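Local coordinates for Hit-like protein involved in cell-cycle regulation (Bartonella henselae, PDB 3LB5) that probably binds nucleotides and may act as a histidine triad (HINT-like) nucleotide hydrolase, with a proposed part in cell-cycle regulation, at residues N29-K34 with Q119-L124; I57-P62 with I143-E148; K93-V98 with F126-R131. All coordinates share one frame; numbering follows the deposited sequence.

Contact 1. Residues N29-K34 with Q119-L124; sequences NNIFAK and QTVYHL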
# COMPACT_ATOMS: atom_id res chain seq x y z
N ASN B 29 -21.60 -7.89 -7.42
CA ASN B 29 -21.25 -9.12 -8.11
C ASN B 29 -19.76 -9.29 -8.43
O ASN B 29 -19.40 -10.29 -9.06
CB ASN B 29 -22.12 -9.31 -9.38
N ASN B 30 -18.91 -8.35 -7.98
CA ASN B 30 -17.47 -8.44 -8.19
C ASN B 30 -16.91 -9.67 -7.50
O ASN B 30 -17.44 -10.11 -6.49
CB ASN B 30 -16.72 -7.14 -7.79
CG ASN B 30 -16.39 -7.06 -6.31
OD1 ASN B 30 -15.55 -7.80 -5.82
ND2 ASN B 30 -17.02 -6.13 -5.60
N ILE B 31 -15.85 -10.25 -8.07
CA ILE B 31 -15.41 -11.57 -7.60
C ILE B 31 -14.97 -11.64 -6.12
O ILE B 31 -15.15 -12.68 -5.47
CB ILE B 31 -14.36 -12.22 -8.56
CG1 ILE B 31 -13.08 -11.38 -8.66
CG2 ILE B 31 -14.99 -12.48 -9.94
CD1 ILE B 31 -12.00 -12.00 -9.65
N PHE B 32 -14.44 -10.55 -5.58
CA PHE B 32 -14.10 -10.53 -4.15
C PHE B 32 -15.33 -10.42 -3.24
O PHE B 32 -15.34 -11.03 -2.18
CB PHE B 32 -13.09 -9.42 -3.80
CG PHE B 32 -11.71 -9.62 -4.42
CD1 PHE B 32 -11.35 -10.83 -5.04
CD2 PHE B 32 -10.77 -8.60 -4.36
CE1 PHE B 32 -10.09 -10.99 -5.64
CE2 PHE B 32 -9.50 -8.77 -4.94
CZ PHE B 32 -9.17 -9.96 -5.58
N ALA B 33 -16.34 -9.63 -3.61
CA ALA B 33 -17.62 -9.66 -2.87
C ALA B 33 -18.23 -11.08 -2.88
O ALA B 33 -18.80 -11.54 -1.88
CB ALA B 33 -18.60 -8.70 -3.50
N LYS B 34 -18.12 -11.76 -4.02
CA LYS B 34 -18.60 -13.15 -4.16
C LYS B 34 -17.81 -14.10 -3.26
O LYS B 34 -18.40 -14.96 -2.63
CB LYS B 34 -18.57 -13.61 -5.62
CG LYS B 34 -19.61 -12.95 -6.49
CD LYS B 34 -19.69 -13.65 -7.87
CE LYS B 34 -21.12 -13.85 -8.33
NZ LYS B 34 -21.86 -14.84 -7.48
N GLN B 119 -6.14 -1.28 -11.25
CA GLN B 119 -7.02 -2.05 -10.36
C GLN B 119 -7.86 -2.98 -11.25
O GLN B 119 -8.46 -2.52 -12.22
CB GLN B 119 -7.93 -1.14 -9.53
CG GLN B 119 -8.77 -1.92 -8.51
CD GLN B 119 -9.65 -1.05 -7.62
OE1 GLN B 119 -9.87 0.12 -7.88
NE2 GLN B 119 -10.16 -1.65 -6.56
N THR B 120 -7.87 -4.27 -10.95
CA THR B 120 -8.58 -5.24 -11.82
C THR B 120 -9.90 -5.73 -11.23
O THR B 120 -10.83 -6.07 -11.97
CB THR B 120 -7.71 -6.45 -12.21
OG1 THR B 120 -7.11 -7.01 -11.03
CG2 THR B 120 -6.62 -6.03 -13.20
N VAL B 121 -9.99 -5.76 -9.91
CA VAL B 121 -11.24 -6.14 -9.23
C VAL B 121 -11.60 -4.96 -8.35
O VAL B 121 -10.77 -4.50 -7.59
CB VAL B 121 -11.07 -7.41 -8.35
CG1 VAL B 121 -12.39 -7.73 -7.60
CG2 VAL B 121 -10.60 -8.57 -9.20
N TYR B 122 -12.83 -4.47 -8.49
CA TYR B 122 -13.27 -3.24 -7.84
C TYR B 122 -13.81 -3.45 -6.43
O TYR B 122 -14.91 -3.04 -6.09
CB TYR B 122 -14.22 -2.47 -8.74
CG TYR B 122 -13.45 -1.92 -9.91
CD1 TYR B 122 -12.69 -0.76 -9.77
CD2 TYR B 122 -13.41 -2.59 -11.12
CE1 TYR B 122 -11.93 -0.28 -10.82
CE2 TYR B 122 -12.65 -2.10 -12.19
CZ TYR B 122 -11.92 -0.94 -12.02
OH TYR B 122 -11.19 -0.42 -13.06
N HIS B 123 -12.99 -4.15 -5.64
CA HIS B 123 -13.13 -4.26 -4.20
C HIS B 123 -11.75 -3.93 -3.57
O HIS B 123 -10.71 -4.31 -4.12
CB HIS B 123 -13.57 -5.68 -3.84
CG HIS B 123 -13.82 -5.87 -2.38
ND1 HIS B 123 -15.07 -5.71 -1.83
CD2 HIS B 123 -12.99 -6.18 -1.36
CE1 HIS B 123 -15.00 -5.91 -0.52
NE2 HIS B 123 -13.75 -6.22 -0.21
N LEU B 124 -11.73 -3.22 -2.44
CA LEU B 124 -10.46 -2.84 -1.80
C LEU B 124 -9.58 -4.07 -1.55
O LEU B 124 -10.00 -5.00 -0.91
CB LEU B 124 -10.68 -2.07 -0.48
CG LEU B 124 -9.44 -1.60 0.32
CD1 LEU B 124 -8.46 -0.75 -0.52
CD2 LEU B 124 -9.87 -0.86 1.58
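Val-121 fills the angle between Ile-31 and Phe-32 with its two methyls. CG1 stands over one face of the Phe-32 ring, 3.9 Å from the ring centroid and 17° off the normal, a CH-pi contact displaced toward the CD2 rim. CG2 turns to the more exposed isoleucine and meets Ile-31 CD1 at 3.7 Å. The valine torsion (chi1 177°), with CG1 opposite the backbone N and CG2 beside it, aims the first methyl at the ring and the second at Ile-31. Next to the valine, His-123 CB lies 3.8 Å from Phe-32 CB and 3.5 Å from Asn-30 OD1, while Asn-30 ND2 approaches the imidazole near its plane, at an edge.

Bonds behind this first shell hold Asn-30 and His-123. Asn-30 is the N-cap of helix 31-36: its amide folds back over its own backbone, and OD1 accepts from Ala-33 N at 3.0 Å with an N-H...O angle of 166°, the donor lying above the carbonyl plane. ND2 is bonded to Asp-27 O, so both ends of this buried amide are used. The His-123 ring is held at both nitrogens, ND1 by Tyr-26 OH and NE2 by Pro-69 O, which settles its rotation.

Farther out, Phe-32 meets His-125 and Phe-54 edge-to-face and rests on Leu-66 and Ile-68, with the unidentified ligand nearby. The contact thus lays the first turn of helix 31-36 against the loop between strands 106-113 and 126-131, beside strand 65-69.

Contact 2. Residues I57-P62 with I143-E148; sequences IMPQAP and IITPTE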
# COMPACT_ATOMS: atom_id res chain seq x y z
N ILE B 57 -4.46 -15.99 -7.30
CA ILE B 57 -4.42 -17.13 -8.23
C ILE B 57 -3.57 -16.89 -9.49
O ILE B 57 -3.32 -17.83 -10.25
CB ILE B 57 -5.84 -17.65 -8.64
CG1 ILE B 57 -6.61 -16.62 -9.48
CG2 ILE B 57 -6.62 -18.15 -7.39
CD1 ILE B 57 -7.93 -17.14 -10.02
N MET B 58 -3.14 -15.65 -9.72
CA MET B 58 -2.17 -15.38 -10.78
C MET B 58 -0.99 -14.64 -10.16
O MET B 58 -0.81 -13.44 -10.41
CB MET B 58 -2.80 -14.58 -11.92
CG MET B 58 -3.80 -15.37 -12.76
SD MET B 58 -4.78 -14.25 -13.79
CE MET B 58 -5.99 -13.70 -12.60
N PRO B 59 -0.21 -15.33 -9.32
CA PRO B 59 0.73 -14.57 -8.47
C PRO B 59 1.89 -13.99 -9.27
O PRO B 59 2.33 -14.59 -10.27
CB PRO B 59 1.25 -15.63 -7.49
CG PRO B 59 1.13 -16.91 -8.23
CD PRO B 59 -0.13 -16.78 -9.05
N GLN B 60 2.38 -12.83 -8.84
CA GLN B 60 3.56 -12.22 -9.45
C GLN B 60 4.85 -12.80 -8.87
O GLN B 60 5.92 -12.58 -9.42
CB GLN B 60 3.53 -10.70 -9.27
CG GLN B 60 2.38 -10.02 -10.00
CD GLN B 60 2.34 -8.53 -9.73
OE1 GLN B 60 1.41 -8.04 -9.10
NE2 GLN B 60 3.35 -7.81 -10.20
N ALA B 61 4.73 -13.52 -7.76
CA ALA B 61 5.82 -14.28 -7.15
C ALA B 61 5.20 -15.34 -6.26
O ALA B 61 4.07 -15.15 -5.79
CB ALA B 61 6.75 -13.35 -6.34
N PRO B 62 5.90 -16.46 -6.01
CA PRO B 62 5.24 -17.48 -5.18
C PRO B 62 4.99 -16.98 -3.76
O PRO B 62 5.87 -16.34 -3.17
CB PRO B 62 6.24 -18.64 -5.19
CG PRO B 62 7.08 -18.41 -6.43
CD PRO B 62 7.21 -16.92 -6.51
N ILE B 143 -1.88 -16.42 -16.22
CA ILE B 143 -1.59 -17.82 -15.94
C ILE B 143 -2.11 -18.14 -14.53
O ILE B 143 -1.60 -17.62 -13.55
CB ILE B 143 -0.06 -18.12 -16.02
CG1 ILE B 143 0.54 -17.58 -17.33
CG2 ILE B 143 0.21 -19.61 -15.85
CD1 ILE B 143 1.98 -17.10 -17.21
N ILE B 144 -3.15 -18.98 -14.44
CA ILE B 144 -3.67 -19.39 -13.13
C ILE B 144 -2.73 -20.43 -12.52
O ILE B 144 -2.28 -21.34 -13.21
CB ILE B 144 -5.13 -19.92 -13.22
CG1 ILE B 144 -5.75 -20.09 -11.83
CG2 ILE B 144 -5.20 -21.22 -14.03
CD1 ILE B 144 -7.27 -20.37 -11.83
N THR B 145 -2.42 -20.29 -11.23
CA THR B 145 -1.67 -21.32 -10.51
C THR B 145 -2.64 -22.39 -10.00
O THR B 145 -3.64 -22.04 -9.37
CB THR B 145 -0.86 -20.72 -9.34
OG1 THR B 145 0.11 -19.81 -9.86
CG2 THR B 145 -0.13 -21.80 -8.56
N PRO B 146 -2.35 -23.69 -10.27
CA PRO B 146 -3.27 -24.74 -9.81
C PRO B 146 -3.58 -24.65 -8.31
O PRO B 146 -2.70 -24.31 -7.51
CB PRO B 146 -2.52 -26.03 -10.13
CG PRO B 146 -1.67 -25.67 -11.32
CD PRO B 146 -1.28 -24.23 -11.12
N THR B 147 -4.83 -24.92 -7.94
CA THR B 147 -5.28 -24.72 -6.56
C THR B 147 -4.41 -25.47 -5.55
O THR B 147 -4.03 -24.91 -4.53
CB THR B 147 -6.79 -25.05 -6.42
OG1 THR B 147 -7.53 -24.19 -7.30
CG2 THR B 147 -7.26 -24.82 -4.99
N GLU B 148 -4.07 -26.72 -5.87
CA GLU B 148 -3.18 -27.53 -5.01
C GLU B 148 -1.84 -26.83 -4.68
O GLU B 148 -1.37 -26.90 -3.54
CB GLU B 148 -2.95 -28.93 -5.61
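Ile-57 and Ile-144 meet through different choices of chi1. In Ile-57, 67° tucks CG1 between the backbone N and the carbonyl carbon; in Ile-144, -169° swings CG1 away from N and alongside the carbonyl. Both chains then run on extended, and their CD1 methyls come together at 3.8 Å, with Ile-144 CG1 also close to Ile-57 CB. Thr-145 OG1 lies against the proline ring, 3.1 Å from Pro-59 CD.

Between these side chains lies the one hydrogen bond of the contact. Thr-145 N donates to Ile-57 O at 2.8 Å, with 167° at the hydrogen, and the donor sits almost in line with the carbonyl bond. The same oxygen receives Ile-144 CA at 3.3 Å in a C-H...O contact, so one carbonyl faces two successive residues of the other segment. One residue earlier in that segment, Ile-143 O is approached by Met-58 CG at 3.2 Å, while the rest of the methionine chain bends off at chi3 and leads away.

Leu-150 of helix 147-160 packs on both Ile-57 and Thr-145, and His-64 touches Pro-59. Ile-57 N is hydrogen-bonded to the unidentified ligand, so the peptide groups flanking this residue's CA serve different partners, the ligand on one side and Thr-145 on the other.

Chemically, this surface contact rests on a short, nearly straight backbone bond, with one C-H...O contact and a little apolar packing around it. It ties the segment leading into helix 147-160 to the ligand-contacting loop after strand 51-55, with its one hydrogen bond made between main-chain atoms.

Contact 3. Residues K93-V98 with F126-R131; sequences KIAKAV and FHIIPR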
# COMPACT_ATOMS: atom_id res chain seq x y z
N LYS B 93 0.72 -7.96 9.40
CA LYS B 93 0.82 -9.35 9.87
C LYS B 93 1.16 -10.29 8.72
O LYS B 93 2.01 -11.16 8.86
CB LYS B 93 -0.48 -9.77 10.55
CG LYS B 93 -0.40 -11.06 11.37
CD LYS B 93 -1.82 -11.42 11.87
CE LYS B 93 -1.81 -12.65 12.77
NZ LYS B 93 -1.01 -12.49 14.02
N ILE B 94 0.50 -10.10 7.57
CA ILE B 94 0.76 -10.92 6.38
C ILE B 94 2.13 -10.64 5.75
O ILE B 94 2.77 -11.57 5.28
CB ILE B 94 -0.39 -10.79 5.31
CG1 ILE B 94 -1.68 -11.43 5.83
CG2 ILE B 94 -0.01 -11.37 3.94
CD1 ILE B 94 -1.61 -12.87 6.26
N ALA B 95 2.56 -9.37 5.73
CA ALA B 95 3.86 -9.00 5.16
C ALA B 95 4.96 -9.78 5.89
O ALA B 95 5.82 -10.38 5.27
CB ALA B 95 4.10 -7.50 5.31
N LYS B 96 4.88 -9.79 7.21
CA LYS B 96 5.81 -10.53 8.06
C LYS B 96 5.75 -12.05 7.89
O LYS B 96 6.79 -12.71 7.84
CB LYS B 96 5.60 -10.15 9.53
CG LYS B 96 6.06 -8.72 9.84
CD LYS B 96 5.75 -8.31 11.27
CE LYS B 96 6.80 -8.80 12.26
NZ LYS B 96 8.22 -8.35 11.94
N ALA B 97 4.55 -12.62 7.82
CA ALA B 97 4.40 -14.07 7.65
C ALA B 97 4.90 -14.53 6.27
O ALA B 97 5.56 -15.56 6.18
CB ALA B 97 2.98 -14.50 7.85
N VAL B 98 4.56 -13.78 5.23
CA VAL B 98 5.00 -14.09 3.86
C VAL B 98 6.54 -14.03 3.74
O VAL B 98 7.14 -14.91 3.12
CB VAL B 98 4.27 -13.16 2.79
CG1 VAL B 98 4.87 -13.34 1.36
CG2 VAL B 98 2.79 -13.45 2.76
N PHE B 126 -5.21 -5.08 -0.82
CA PHE B 126 -3.75 -4.86 -0.80
C PHE B 126 -3.03 -6.11 -1.32
O PHE B 126 -3.37 -7.24 -0.96
CB PHE B 126 -3.26 -4.54 0.62
CG PHE B 126 -3.60 -3.15 1.08
CD1 PHE B 126 -2.61 -2.20 1.21
CD2 PHE B 126 -4.92 -2.81 1.42
CE1 PHE B 126 -2.92 -0.90 1.64
CE2 PHE B 126 -5.24 -1.51 1.86
CZ PHE B 126 -4.23 -0.56 1.97
N HIS B 127 -2.06 -5.89 -2.21
CA HIS B 127 -1.13 -6.93 -2.64
C HIS B 127 0.04 -7.04 -1.67
O HIS B 127 0.69 -6.02 -1.33
CB HIS B 127 -0.55 -6.60 -4.02
CG HIS B 127 -1.56 -6.56 -5.11
ND1 HIS B 127 -1.95 -7.70 -5.79
CD2 HIS B 127 -2.25 -5.54 -5.66
CE1 HIS B 127 -2.84 -7.38 -6.71
NE2 HIS B 127 -3.04 -6.07 -6.66
N ILE B 128 0.35 -8.27 -1.23
CA ILE B 128 1.57 -8.53 -0.45
C ILE B 128 2.47 -9.49 -1.23
O ILE B 128 2.15 -10.68 -1.39
CB ILE B 128 1.29 -9.06 0.98
CG1 ILE B 128 0.52 -8.03 1.82
CG2 ILE B 128 2.61 -9.29 1.71
CD1 ILE B 128 -0.94 -8.15 1.78
N ILE B 129 3.56 -8.95 -1.76
CA ILE B 129 4.40 -9.68 -2.71
C ILE B 129 5.82 -9.87 -2.18
O ILE B 129 6.56 -8.89 -1.98
CB ILE B 129 4.43 -8.99 -4.11
CG1 ILE B 129 3.01 -8.61 -4.58
CG2 ILE B 129 5.19 -9.87 -5.14
CD1 ILE B 129 2.98 -7.79 -5.85
N PRO B 130 6.23 -11.14 -1.98
CA PRO B 130 7.62 -11.37 -1.64
C PRO B 130 8.59 -11.09 -2.80
O PRO B 130 8.30 -11.39 -3.98
CB PRO B 130 7.65 -12.85 -1.25
CG PRO B 130 6.52 -13.48 -1.97
CD PRO B 130 5.50 -12.39 -2.26
N ARG B 131 9.73 -10.50 -2.46
CA ARG B 131 10.76 -10.17 -3.44
C ARG B 131 12.01 -10.94 -3.12
O ARG B 131 12.27 -11.26 -1.96
CB ARG B 131 11.06 -8.67 -3.41
CG ARG B 131 9.82 -7.79 -3.64
CD ARG B 131 9.21 -8.11 -4.99
NE ARG B 131 10.13 -7.77 -6.06
CZ ARG B 131 10.16 -6.57 -6.64
NH1 ARG B 131 9.31 -5.62 -6.26
NH2 ARG B 131 11.03 -6.34 -7.62
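Buried apolar packing joins helix 81-101 to one face of the antiparallel sheet, at strand 126-131. The two short segments run nearly parallel, their axes 8.6 Å apart and inclined by 23°, and no hydrogen bond links them. Ile-128 is the main projection from the strand. Its CG2 reaches the helix backbone, 3.7 Å from Ala-95 CA, where the small alanine side chain permits close approach. Ile-94 comes across Ile-128 at about a right angle and lays CG2 4.0 Å from Ile-128 CB. One turn on, Val-98 CG1 sits against the Pro-130 ring, 3.7 Å from CG and almost as near CB and CD; chi1 of 172° sends this methyl away from the backbone N and onto the ring.

Val-67 and Ile-107, from the strands flanking 126-131, also touch Ile-128, and Leu-77 of the second subunit packs on Ala-95. His-127 faces away from the helix and is hydrogen-bonded through ND1 to His-64. Its neighbour His-125 belongs with it and His-123 to the H-x-H-x-H sequence, so this strand, backed by the long helix, carries part of the histidine triad signature of the HIT fold.

Contact 3 belongs to the core, contact 2 to the surface, and contact 1 is intermediate, partly buried. Contacts 1 and 3 adjoin in sequence, as the loop 119-124 runs on toward strand 126-131, yet their centres are about 20 Å apart on opposite sides of the chain's centre. Contacts 2 and 3 touch directly: Ala-61 and Pro-62 pack against Ile-129 and Pro-130. Chemistry follows position: purely apolar packing between helix and sheet in contact 3, a ring face beside a helix-capping asparagine and a histidine bonded at both nitrogens in contact 1, and a main-chain hydrogen bond in contact 2. Contacts 1 and 2 both approach the unidentified ligand, whereas Ile-128 of contact 3 is about 12 Å from it.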